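LbaCas13a H328A (C2c2) (Lachnospiraceae bacterium NK4A179, PDB 5WLH) binds a CRISPR guide RNA as a Cas13a effector and probably uses it to direct the cleavage of target RNA. Local coordinates at residues R634-M639 with P881-Y886; D641-N646 with K659-L664; Y722-I727 with E856-N861. All coordinates share one frame; numbering follows the deposited sequence.

Contact 1. Residues R634-M639 with P881-Y886; sequences RMTVVM and PDFAKY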
loop_
_atom_site.group_PDB
_atom_site.type_symbol
_atom_site.label_atom_id
_atom_site.label_comp_id
_atom_site.label_asym_id
_atom_site.label_seq_id
_atom_site.Cartn_x
_atom_site.Cartn_y
_atom_site.Cartn_z
ATOM N N ARG A 634 26.179 20.070 15.105
ATOM C CA ARG A 634 25.797 19.508 16.392
ATOM C C ARG A 634 25.688 17.986 16.375
ATOM O O ARG A 634 25.524 17.386 17.439
ATOM C CB ARG A 634 24.488 20.141 16.901
ATOM C CG ARG A 634 23.242 19.945 16.063
ATOM C CD ARG A 634 22.060 20.748 16.642
ATOM N NE ARG A 634 21.577 20.162 17.891
ATOM C CZ ARG A 634 20.296 19.939 18.181
ATOM N NH1 ARG A 634 19.338 20.280 17.323
ATOM N NH2 ARG A 634 19.965 19.397 19.345
ATOM N N MET A 635 25.851 17.345 15.214
ATOM C CA MET A 635 25.509 15.926 15.088
ATOM C C MET A 635 26.389 15.035 15.955
ATOM O O MET A 635 25.895 14.089 16.575
ATOM C CB MET A 635 25.591 15.494 13.627
ATOM C CG MET A 635 24.521 16.143 12.751
ATOM S SD MET A 635 22.874 16.040 13.487
ATOM C CE MET A 635 22.570 14.274 13.364
ATOM N N THR A 636 27.703 15.285 15.984
ATOM C CA THR A 636 28.558 14.450 16.824
ATOM C C THR A 636 28.215 14.630 18.299
ATOM O O THR A 636 28.190 13.656 19.059
ATOM C CB THR A 636 30.039 14.742 16.560
ATOM O OG1 THR A 636 30.332 16.120 16.824
ATOM C CG2 THR A 636 30.398 14.408 15.119
ATOM N N VAL A 637 27.909 15.862 18.713
ATOM C CA VAL A 637 27.480 16.103 20.088
ATOM C C VAL A 637 26.191 15.343 20.382
ATOM O O VAL A 637 26.048 14.714 21.437
ATOM C CB VAL A 637 27.306 17.612 20.343
ATOM C CG1 VAL A 637 26.853 17.860 21.778
ATOM C CG2 VAL A 637 28.597 18.363 20.046
ATOM N N VAL A 638 25.227 15.407 19.458
ATOM C CA VAL A 638 23.943 14.734 19.664
ATOM C C VAL A 638 24.142 13.231 19.808
ATOM O O VAL A 638 23.537 12.582 20.673
ATOM C CB VAL A 638 22.980 15.051 18.501
ATOM C CG1 VAL A 638 21.743 14.170 18.585
ATOM C CG2 VAL A 638 22.609 16.512 18.490
ATOM N N MET A 639 24.962 12.647 18.936
ATOM C CA MET A 639 25.113 11.198 18.958
ATOM C C MET A 639 25.853 10.744 20.213
ATOM O O MET A 639 25.500 9.718 20.808
ATOM C CB MET A 639 25.819 10.719 17.691
ATOM C CG MET A 639 25.019 10.973 16.397
ATOM S SD MET A 639 23.262 10.566 16.531
ATOM C CE MET A 639 23.345 8.784 16.636
ATOM N N PRO A 881 34.247 14.959 25.660
ATOM C CA PRO A 881 34.087 16.282 25.038
ATOM C C PRO A 881 34.975 16.483 23.822
ATOM O O PRO A 881 34.740 17.423 23.051
ATOM C CB PRO A 881 34.463 17.243 26.169
ATOM C CG PRO A 881 35.463 16.479 26.973
ATOM C CD PRO A 881 35.045 15.026 26.900
ATOM N N ASP A 882 35.978 15.628 23.632
ATOM C CA ASP A 882 36.907 15.687 22.514
ATOM C C ASP A 882 36.409 14.910 21.301
ATOM O O ASP A 882 37.202 14.590 20.408
ATOM C CB ASP A 882 38.269 15.144 22.957
ATOM C CG ASP A 882 38.136 13.927 23.871
ATOM O OD1 ASP A 882 37.255 13.933 24.750
ATOM O OD2 ASP A 882 38.903 12.959 23.699
ATOM N N PHE A 883 35.114 14.602 21.254
ATOM C CA PHE A 883 34.601 13.657 20.270
ATOM C C PHE A 883 34.593 14.253 18.864
ATOM O O PHE A 883 35.051 13.616 17.905
ATOM C CB PHE A 883 33.201 13.206 20.690
ATOM C CG PHE A 883 32.545 12.294 19.716
ATOM C CD1 PHE A 883 33.232 11.212 19.194
ATOM C CD2 PHE A 883 31.239 12.517 19.313
ATOM C CE1 PHE A 883 32.633 10.374 18.284
ATOM C CE2 PHE A 883 30.634 11.677 18.412
ATOM C CZ PHE A 883 31.335 10.604 17.893
ATOM N N ALA A 884 34.084 15.481 18.720
ATOM C CA ALA A 884 33.986 16.100 17.400
ATOM C C ALA A 884 35.343 16.265 16.721
ATOM O O ALA A 884 35.396 16.462 15.501
ATOM C CB ALA A 884 33.289 17.457 17.510
ATOM N N LYS A 885 36.439 16.182 17.480
ATOM C CA LYS A 885 37.766 16.368 16.903
ATOM C C LYS A 885 38.184 15.177 16.049
ATOM O O LYS A 885 38.966 15.338 15.106
ATOM C CB LYS A 885 38.781 16.613 18.022
ATOM C CG LYS A 885 40.215 16.809 17.561
ATOM C CD LYS A 885 41.199 16.170 18.531
ATOM C CE LYS A 885 40.901 16.567 19.973
ATOM N NZ LYS A 885 41.540 15.641 20.949
ATOM N N TYR A 886 37.662 13.986 16.341
ATOM C CA TYR A 886 38.147 12.772 15.697
ATOM C C TYR A 886 37.434 12.435 14.393
ATOM O O TYR A 886 37.973 11.657 13.598
ATOM C CB TYR A 886 38.016 11.579 16.648
ATOM C CG TYR A 886 38.997 11.576 17.803
ATOM C CD1 TYR A 886 38.820 12.421 18.891
ATOM C CD2 TYR A 886 40.092 10.717 17.811
ATOM C CE1 TYR A 886 39.710 12.419 19.954
ATOM C CE2 TYR A 886 40.986 10.706 18.869
ATOM C CZ TYR A 886 40.790 11.561 19.937
ATOM O OH TYR A 886 41.674 11.556 20.992
#

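Contact 2. Residues D641-N646 with K659-L664; sequences DKFYSN and KLLIDL. With nucleotides of chain B.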
loop_
_atom_site.group_PDB
_atom_site.type_symbol
_atom_site.label_atom_id
_atom_site.label_comp_id
_atom_site.label_asym_id
_atom_site.label_seq_id
_atom_site.Cartn_x
_atom_site.Cartn_y
_atom_site.Cartn_z
ATOM N N ASP A 641 25.782 12.406 23.033
ATOM C CA ASP A 641 24.825 12.639 24.106
ATOM C C ASP A 641 23.813 11.507 24.217
ATOM O O ASP A 641 23.345 11.209 25.319
ATOM C CB ASP A 641 24.103 13.970 23.897
ATOM C CG ASP A 641 24.948 15.157 24.300
ATOM O OD1 ASP A 641 26.081 14.939 24.803
ATOM O OD2 ASP A 641 24.485 16.302 24.100
ATOM N N LYS A 642 23.473 10.848 23.103
ATOM C CA LYS A 642 22.568 9.698 23.204
ATOM C C LYS A 642 23.218 8.529 23.928
ATOM O O LYS A 642 22.525 7.765 24.612
ATOM C CB LYS A 642 22.103 9.253 21.817
ATOM C CG LYS A 642 21.353 10.331 21.069
ATOM C CD LYS A 642 20.815 9.815 19.749
ATOM C CE LYS A 642 19.551 9.009 19.991
ATOM N NZ LYS A 642 18.871 8.674 18.697
ATOM N N PHE A 643 24.534 8.349 23.773
ATOM C CA PHE A 643 25.239 7.393 24.623
ATOM C C PHE A 643 25.066 7.767 26.092
ATOM O O PHE A 643 24.706 6.930 26.930
ATOM C CB PHE A 643 26.724 7.346 24.256
ATOM C CG PHE A 643 27.077 6.287 23.243
ATOM C CD1 PHE A 643 26.218 5.987 22.193
ATOM C CD2 PHE A 643 28.290 5.610 23.324
ATOM C CE1 PHE A 643 26.550 5.025 21.251
ATOM C CE2 PHE A 643 28.626 4.640 22.392
ATOM C CZ PHE A 643 27.752 4.353 21.340
ATOM N N TYR A 644 25.294 9.039 26.411
ATOM C CA TYR A 644 25.189 9.499 27.791
ATOM C C TYR A 644 23.768 9.351 28.315
ATOM O O TYR A 644 23.543 8.789 29.393
ATOM C CB TYR A 644 25.636 10.956 27.884
ATOM C CG TYR A 644 25.581 11.507 29.291
ATOM C CD1 TYR A 644 26.672 11.384 30.148
ATOM C CD2 TYR A 644 24.442 12.142 29.763
ATOM C CE1 TYR A 644 26.628 11.880 31.436
ATOM C CE2 TYR A 644 24.386 12.639 31.056
ATOM C CZ TYR A 644 25.488 12.504 31.887
ATOM O OH TYR A 644 25.447 12.994 33.171
ATOM N N SER A 645 22.790 9.858 27.563
ATOM C CA SER A 645 21.411 9.826 28.030
ATOM C C SER A 645 20.870 8.408 28.129
ATOM O O SER A 645 19.916 8.179 28.881
ATOM C CB SER A 645 20.522 10.660 27.106
ATOM O OG SER A 645 20.856 12.038 27.174
ATOM N N ASN A 646 21.430 7.463 27.373
ATOM C CA ASN A 646 21.041 6.067 27.477
ATOM C C ASN A 646 21.818 5.338 28.569
ATOM O O ASN A 646 21.679 4.118 28.700
ATOM C CB ASN A 646 21.226 5.346 26.131
ATOM C CG ASN A 646 20.021 5.511 25.208
ATOM O OD1 ASN A 646 19.006 4.830 25.361
ATOM N ND2 ASN A 646 20.125 6.440 24.270
ATOM N N LYS A 659 36.012 4.974 21.707
ATOM C CA LYS A 659 36.415 4.140 20.583
ATOM C C LYS A 659 35.202 3.714 19.772
ATOM O O LYS A 659 35.201 3.811 18.539
ATOM C CB LYS A 659 37.184 2.917 21.077
ATOM C CG LYS A 659 37.580 1.959 19.970
ATOM C CD LYS A 659 36.666 0.757 19.938
ATOM C CE LYS A 659 37.297 -0.427 19.217
ATOM N NZ LYS A 659 37.479 -0.177 17.757
ATOM N N LEU A 660 34.161 3.237 20.457
ATOM C CA LEU A 660 32.927 2.839 19.781
ATOM C C LEU A 660 32.298 4.024 19.050
ATOM O O LEU A 660 31.915 3.909 17.880
ATOM C CB LEU A 660 31.946 2.244 20.799
ATOM C CG LEU A 660 30.585 1.767 20.265
ATOM C CD1 LEU A 660 30.774 0.764 19.145
ATOM C CD2 LEU A 660 29.774 1.138 21.372
ATOM N N LEU A 661 32.183 5.167 19.730
ATOM C CA LEU A 661 31.581 6.355 19.128
ATOM C C LEU A 661 32.259 6.715 17.819
ATOM O O LEU A 661 31.594 7.000 16.812
ATOM C CB LEU A 661 31.661 7.532 20.100
ATOM C CG LEU A 661 30.657 7.600 21.240
ATOM C CD1 LEU A 661 31.145 8.599 22.280
ATOM C CD2 LEU A 661 29.259 7.965 20.717
ATOM N N ILE A 662 33.596 6.714 17.817
ATOM C CA ILE A 662 34.319 7.041 16.597
ATOM C C ILE A 662 34.045 5.995 15.527
ATOM O O ILE A 662 33.817 6.329 14.361
ATOM C CB ILE A 662 35.827 7.186 16.889
ATOM C CG1 ILE A 662 36.063 8.386 17.809
ATOM C CG2 ILE A 662 36.606 7.346 15.598
ATOM C CD1 ILE A 662 37.475 8.456 18.363
ATOM N N ASP A 663 34.042 4.712 15.908
ATOM C CA ASP A 663 33.745 3.652 14.944
ATOM C C ASP A 663 32.370 3.838 14.315
ATOM O O ASP A 663 32.210 3.678 13.099
ATOM C CB ASP A 663 33.791 2.288 15.622
ATOM C CG ASP A 663 35.196 1.839 15.958
ATOM O OD1 ASP A 663 36.179 2.498 15.538
ATOM O OD2 ASP A 663 35.299 0.813 16.655
ATOM N N LEU A 664 31.364 4.165 15.127
ATOM C CA LEU A 664 29.993 4.196 14.627
ATOM C C LEU A 664 29.705 5.431 13.786
ATOM O O LEU A 664 28.934 5.350 12.824
ATOM C CB LEU A 664 28.999 4.123 15.788
ATOM C CG LEU A 664 29.022 2.822 16.611
ATOM C CD1 LEU A 664 27.829 2.748 17.537
ATOM C CD2 LEU A 664 29.084 1.576 15.716
ATOM P P U B 37 11.981 4.212 23.880
ATOM O OP1 U B 37 11.349 3.450 22.762
ATOM O OP2 U B 37 11.216 4.601 25.101
ATOM O "O5'" U B 37 13.207 3.311 24.347
ATOM C "C5'" U B 37 14.213 3.823 25.193
ATOM C "C4'" U B 37 14.273 3.198 26.573
ATOM O "O4'" U B 37 15.482 3.732 27.147
ATOM C "C3'" U B 37 13.173 3.644 27.529
ATOM O "O3'" U B 37 13.237 2.839 28.725
ATOM C "C2'" U B 37 13.650 5.049 27.855
ATOM O "O2'" U B 37 13.071 5.640 28.999
ATOM C "C1'" U B 37 15.162 4.822 28.001
ATOM N N1 U B 37 15.964 5.958 27.534
ATOM C C2 U B 37 16.906 6.484 28.393
ATOM O O2 U B 37 17.085 6.037 29.515
ATOM N N3 U B 37 17.619 7.537 27.871
ATOM C C4 U B 37 17.472 8.094 26.612
ATOM O O4 U B 37 18.175 9.044 26.273
ATOM C C5 U B 37 16.485 7.484 25.782
ATOM C C6 U B 37 15.785 6.463 26.266
ATOM P P A B 36 16.338 6.083 18.899
ATOM O OP1 A B 36 17.358 6.814 19.683
ATOM O OP2 A B 36 16.685 4.839 18.182
ATOM O "O5'" A B 36 15.099 5.738 19.819
ATOM C "C5'" A B 36 15.248 4.858 20.919
ATOM C "C4'" A B 36 14.576 5.416 22.144
ATOM O "O4'" A B 36 15.187 6.680 22.516
ATOM C "C3'" A B 36 13.097 5.706 22.001
ATOM O "O3'" A B 36 12.565 5.609 23.322
ATOM C "C2'" A B 36 13.105 7.171 21.555
ATOM O "O2'" A B 36 11.888 7.855 21.734
ATOM C "C1'" A B 36 14.220 7.722 22.439
ATOM N N9 A B 36 14.933 8.895 21.946
ATOM C C8 A B 36 15.358 9.201 20.675
ATOM N N7 A B 36 16.055 10.312 20.619
ATOM C C5 A B 36 16.119 10.742 21.943
ATOM C C6 A B 36 16.722 11.856 22.561
ATOM N N6 A B 36 17.406 12.790 21.891
ATOM N N1 A B 36 16.592 11.981 23.904
ATOM C C2 A B 36 15.910 11.049 24.577
ATOM N N3 A B 36 15.307 9.960 24.106
ATOM C C4 A B 36 15.450 9.868 22.768
#

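Contact 3. Residues Y722-I727 with E856-N861; sequences YMFKEI and EFIKEN. With nucleotides of chain B.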
loop_
_atom_site.group_PDB
_atom_site.type_symbol
_atom_site.label_atom_id
_atom_site.label_comp_id
_atom_site.label_asym_id
_atom_site.label_seq_id
_atom_site.Cartn_x
_atom_site.Cartn_y
_atom_site.Cartn_z
ATOM N N TYR A 722 20.291 -0.132 23.439
ATOM C CA TYR A 722 20.566 1.004 22.564
ATOM C C TYR A 722 21.938 0.868 21.925
ATOM O O TYR A 722 22.087 1.042 20.713
ATOM C CB TYR A 722 20.469 2.328 23.327
ATOM C CG TYR A 722 20.816 3.489 22.419
ATOM C CD1 TYR A 722 19.916 3.930 21.454
ATOM C CD2 TYR A 722 22.061 4.102 22.477
ATOM C CE1 TYR A 722 20.232 4.970 20.599
ATOM C CE2 TYR A 722 22.392 5.141 21.621
ATOM C CZ TYR A 722 21.468 5.572 20.681
ATOM O OH TYR A 722 21.787 6.600 19.829
ATOM N N MET A 723 22.959 0.548 22.725
ATOM C CA MET A 723 24.298 0.422 22.165
ATOM C C MET A 723 24.356 -0.667 21.102
ATOM O O MET A 723 24.912 -0.455 20.026
ATOM C CB MET A 723 25.323 0.148 23.267
ATOM C CG MET A 723 26.644 -0.281 22.686
ATOM S SD MET A 723 27.944 -0.306 23.937
ATOM C CE MET A 723 27.249 -1.392 25.149
ATOM N N PHE A 724 23.777 -1.846 21.380
ATOM C CA PHE A 724 23.751 -2.905 20.375
ATOM C C PHE A 724 23.022 -2.450 19.117
ATOM O O PHE A 724 23.442 -2.765 17.997
ATOM C CB PHE A 724 23.066 -4.155 20.924
ATOM C CG PHE A 724 23.964 -5.010 21.777
ATOM C CD1 PHE A 724 25.211 -4.545 22.175
ATOM C CD2 PHE A 724 23.560 -6.270 22.178
ATOM C CE1 PHE A 724 26.044 -5.333 22.967
ATOM C CE2 PHE A 724 24.380 -7.061 22.973
ATOM C CZ PHE A 724 25.624 -6.589 23.361
ATOM N N LYS A 725 21.933 -1.700 19.288
ATOM C CA LYS A 725 21.189 -1.224 18.127
ATOM C C LYS A 725 22.075 -0.347 17.251
ATOM O O LYS A 725 22.141 -0.529 16.029
ATOM C CB LYS A 725 19.941 -0.458 18.576
ATOM C CG LYS A 725 19.001 -0.097 17.401
ATOM C CD LYS A 725 19.224 1.346 16.911
ATOM C CE LYS A 725 18.677 2.364 17.905
ATOM N NZ LYS A 725 18.889 3.773 17.425
ATOM N N GLU A 726 22.787 0.598 17.872
ATOM C CA GLU A 726 23.671 1.458 17.104
ATOM C C GLU A 726 24.787 0.651 16.457
ATOM O O GLU A 726 25.165 0.915 15.311
ATOM C CB GLU A 726 24.225 2.565 17.994
ATOM C CG GLU A 726 23.171 3.569 18.425
ATOM C CD GLU A 726 22.651 4.405 17.257
ATOM O OE1 GLU A 726 21.424 4.432 17.053
ATOM O OE2 GLU A 726 23.464 5.046 16.557
ATOM N N ILE A 727 25.306 -0.357 17.160
ATOM C CA ILE A 727 26.350 -1.193 16.568
ATOM C C ILE A 727 25.803 -1.984 15.394
ATOM O O ILE A 727 26.465 -2.126 14.356
ATOM C CB ILE A 727 26.946 -2.136 17.623
ATOM C CG1 ILE A 727 27.659 -1.319 18.705
ATOM C CG2 ILE A 727 27.849 -3.156 16.939
ATOM C CD1 ILE A 727 28.166 -2.176 19.853
ATOM N N GLU A 856 28.783 -12.892 17.852
ATOM C CA GLU A 856 30.194 -13.168 17.595
ATOM C C GLU A 856 30.949 -11.892 17.238
ATOM O O GLU A 856 32.103 -11.709 17.652
ATOM C CB GLU A 856 30.330 -14.220 16.490
ATOM C CG GLU A 856 31.752 -14.434 16.002
ATOM C CD GLU A 856 31.879 -15.606 15.046
ATOM O OE1 GLU A 856 32.423 -16.652 15.465
ATOM O OE2 GLU A 856 31.438 -15.484 13.881
ATOM N N PHE A 857 30.310 -10.996 16.472
ATOM C CA PHE A 857 30.903 -9.701 16.148
ATOM C C PHE A 857 31.226 -8.907 17.407
ATOM O O PHE A 857 32.283 -8.266 17.500
ATOM C CB PHE A 857 29.932 -8.915 15.253
ATOM C CG PHE A 857 30.402 -7.533 14.889
ATOM C CD1 PHE A 857 31.411 -7.352 13.953
ATOM C CD2 PHE A 857 29.810 -6.414 15.452
ATOM C CE1 PHE A 857 31.825 -6.092 13.598
ATOM C CE2 PHE A 857 30.228 -5.141 15.098
ATOM C CZ PHE A 857 31.244 -4.985 14.169
ATOM N N ILE A 858 30.303 -8.904 18.368
ATOM C CA ILE A 858 30.524 -8.207 19.633
ATOM C C ILE A 858 31.724 -8.810 20.362
ATOM O O ILE A 858 32.638 -8.097 20.796
ATOM C CB ILE A 858 29.248 -8.265 20.495
ATOM C CG1 ILE A 858 28.121 -7.465 19.831
ATOM C CG2 ILE A 858 29.515 -7.746 21.896
ATOM C CD1 ILE A 858 28.352 -5.978 19.827
ATOM N N LYS A 859 31.738 -10.139 20.492
ATOM C CA LYS A 859 32.838 -10.820 21.173
ATOM C C LYS A 859 34.176 -10.546 20.495
ATOM O O LYS A 859 35.202 -10.408 21.174
ATOM C CB LYS A 859 32.560 -12.327 21.226
ATOM C CG LYS A 859 31.625 -12.742 22.360
ATOM C CD LYS A 859 31.195 -14.210 22.252
ATOM C CE LYS A 859 30.050 -14.386 21.255
ATOM N NZ LYS A 859 29.269 -15.648 21.434
ATOM N N GLU A 860 34.185 -10.436 19.167
ATOM C CA GLU A 860 35.439 -10.240 18.455
ATOM C C GLU A 860 35.913 -8.794 18.517
ATOM O O GLU A 860 37.115 -8.542 18.636
ATOM C CB GLU A 860 35.284 -10.682 17.000
ATOM C CG GLU A 860 35.334 -12.187 16.803
ATOM C CD GLU A 860 36.711 -12.761 17.079
ATOM O OE1 GLU A 860 37.713 -12.040 16.859
ATOM O OE2 GLU A 860 36.788 -13.930 17.518
ATOM N N ASN A 861 34.993 -7.831 18.436
ATOM C CA ASN A 861 35.372 -6.447 18.190
ATOM C C ASN A 861 35.097 -5.502 19.345
ATOM O O ASN A 861 35.745 -4.451 19.429
ATOM C CB ASN A 861 34.645 -5.914 16.948
ATOM C CG ASN A 861 35.028 -6.657 15.696
ATOM O OD1 ASN A 861 35.969 -6.273 15.003
ATOM N ND2 ASN A 861 34.306 -7.728 15.394
ATOM P P A B 36 16.338 6.083 18.899
ATOM O OP1 A B 36 17.358 6.814 19.683
ATOM O OP2 A B 36 16.685 4.839 18.182
ATOM O "O5'" A B 36 15.099 5.738 19.819
ATOM C "C5'" A B 36 15.248 4.858 20.919
ATOM C "C4'" A B 36 14.576 5.416 22.144
ATOM O "O4'" A B 36 15.187 6.680 22.516
ATOM C "C3'" A B 36 13.097 5.706 22.001
ATOM O "O3'" A B 36 12.565 5.609 23.322
ATOM C "C2'" A B 36 13.105 7.171 21.555
ATOM O "O2'" A B 36 11.888 7.855 21.734
ATOM C "C1'" A B 36 14.220 7.722 22.439
ATOM N N9 A B 36 14.933 8.895 21.946
ATOM C C8 A B 36 15.358 9.201 20.675
ATOM N N7 A B 36 16.055 10.312 20.619
ATOM C C5 A B 36 16.119 10.742 21.943
ATOM C C6 A B 36 16.722 11.856 22.561
ATOM N N6 A B 36 17.406 12.790 21.891
ATOM N N1 A B 36 16.592 11.981 23.904
ATOM C C2 A B 36 15.910 11.049 24.577
ATOM N N3 A B 36 15.307 9.960 24.106
ATOM C C4 A B 36 15.450 9.868 22.768
ATOM P P U B 35 16.596 3.965 14.196
ATOM O OP1 U B 35 16.571 3.974 12.716
ATOM O OP2 U B 35 17.957 4.035 14.782
ATOM O "O5'" U B 35 15.719 5.141 14.789
ATOM C "C5'" U B 35 16.201 6.465 14.844
ATOM C "C4'" U B 35 15.200 7.324 15.558
ATOM O "O4'" U B 35 13.961 7.345 14.813
ATOM C "C3'" U B 35 14.795 6.809 16.925
ATOM O "O3'" U B 35 15.742 7.178 17.901
ATOM C "C2'" U B 35 13.423 7.435 17.132
ATOM O "O2'" U B 35 13.544 8.761 17.616
ATOM C "C1'" U B 35 12.870 7.469 15.696
ATOM N N1 U B 35 11.937 6.349 15.454
ATOM C C2 U B 35 10.642 6.548 15.874
ATOM O O2 U B 35 10.260 7.586 16.381
ATOM N N3 U B 35 9.802 5.495 15.659
ATOM C C4 U B 35 10.127 4.276 15.103
ATOM O O4 U B 35 9.239 3.428 15.005
ATOM C C5 U B 35 11.490 4.137 14.702
ATOM C C6 U B 35 12.336 5.159 14.885
#

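Contact 1. Residues R634-M639 with P881-Y886
The ring of Phe883 overlaps Thr636 near the start of helix 635-645, meeting it edge-on. Its CE2 atom lies 3.2 Å from Thr636 O, and CD2 is 3.3 Å from the same Thr636 O. That oxygen sits close to the ring plane, so it faces the polarised C-H rim of the ring and not the pi cloud. Phe883 CE2 also rests 3.6 Å from Thr636 CB, so one side of the ring edge is applied to both backbone and side chain. With CG anti to the backbone N (chi1 177°), the phenyl group extends out of its loop to reach the helix. Next along the chain, the methyl CB of Ala884 approaches Thr636 OG1 at 3.3 Å. No hydrogen bond crosses between the two segments.

Residues 881-886 lie in the long loop between helices 843-861 and 891-898 and coil into a helix-like turn, in which Tyr886 N donates to Phe883 O at 3.1 Å. It is thus a connecting loop laid against a helix some 240 residues earlier in the chain. A salt bridge from Asp882 to Lys658 ties the turn to helix 654-665, and Phe883 packs on Leu661 of that same helix. Cutting Phe883 back to an alanine would probably open a gap between the loop and both helices, with Thr636 CB and Leu661 losing their aromatic neighbour.

Contact 2. Residues D641-N646 with K659-L664
Phe643 is turned to a chi1 of -93°, well off the staggered value, and so presents a ring face to Leu661, whose CG stands anti to its carbonyl carbon. The Leu661 methyl CD2 settles over the middle of the ring in a CH-pi contact, 3.6 Å from the centroid and almost on its normal. The two side chains run past each other in opposite directions, so the leucine lies along the phenyl group. Leu660 comes in roughly at right angles to Phe643 and meets the rim, its CD2 3.8 Å from Phe643 CZ. Leu664 CD1, one turn after Leu660, also lies at the edge, 4.1 Å from Phe643 CZ.

All four residues are buried, and they join two consecutive helices, 635-645 and 654-665, linked by a short connection and packed with their segments at 135° to each other. Met723 of helix 709-732 lies against Leu660, while Leu657 and Tyr665 pack around the phenyl ring.

The other side of the first helix serves the RNA. Lys642, its chain bent at chi3, brings NZ to 2.6 Å from OP1 of A36 of chain B. At the helix end the carbonyl Ser645 O accepts the N3-H of U37 of chain B at 2.6 Å, with an N-H...O angle of 151°, so this backbone atom engages the Watson-Crick edge of the uracil. The Asn646 amide folds back, and its ND2 donates to Lys642 O at 2.8 Å; Asn646 N reaches that oxygen from the opposite face of the carbonyl plane. Lys642 O thus takes two donors, and the ND2 bond holds the Asn646 amide beside the base of U37, with OD1 near its C5.

Contact 3. Residues Y722-I727 with E856-N861
Ile858 fits its CD1 methyl between two side chains of helix 709-732, 3.9 Å from Phe724 CE1 and 3.8 Å from Ile727 CD1. The isoleucine bends at chi2 (-69°), which turns this methyl toward both side chains, while its CG1 sits above the rim of the Phe724 ring. Ile727 uses its other branch on Phe857: Ile727 CG2 lies in the plane of that ring at its edge, 3.6 Å from Phe857 CE2. The contact is wholly apolar and buried, and the two helical segments cross almost perpendicularly, at 93°, with their axes 12.1 Å apart at closest approach. Such a spacing is wide enough for side chains, not backbones, to fill the interface.

Further out, Phe724 forms an edge-to-face pair with Phe854, a turn before Ile858 on helix 843-861, and Leu660 of helix 654-665 packs on Ile727. Where helix 843-861 ends, Asn861 ND2 donates to Phe857 O, lying in the carbonyl plane on a lone pair, and Asn861 N uses the same oxygen.

Across the helix from this apolar face, Lys725 meets the RNA. Its chain, bent at chi2 and chi3, brings NZ to 2.6 Å from OP2 of A36 of chain B and 2.8 Å from OP2 of U35 of chain B. The salt bridge from Lys725 NZ to Glu726 OE1, at 2.6 Å, fixes the ammonium from the protein side, and the second carboxylate oxygen of Glu726 is hydrogen-bonded to Tyr665 OH. Three anionic oxygens thus surround one buried ammonium group, which is likely to remain charged and to tie two successive phosphates of the guide together.

Contacts 1 and 2 lie about 9 Å apart between centres and share helix 635-645, while contact 3 is about 12 Å from contact 2 and 21 Å from contact 1. Contact 2 closes before contact 3 opens, and contact 1 spans both along the chain. Tyr886 packs on Ile662, joining the first two contacts; Lys642 and Asn646 touch Tyr722, and Leu664 meets Glu726, joining the last two. Helices 635-645, 654-665, 709-732 and 843-861 therefore pack into one continuous helical cluster far from the centre of the chain. From helices 635-645 and 709-732 it presents Lys642 and Lys725 to the same nucleotide, A36 of chain B, consistent with a scaffold for the guide RNA.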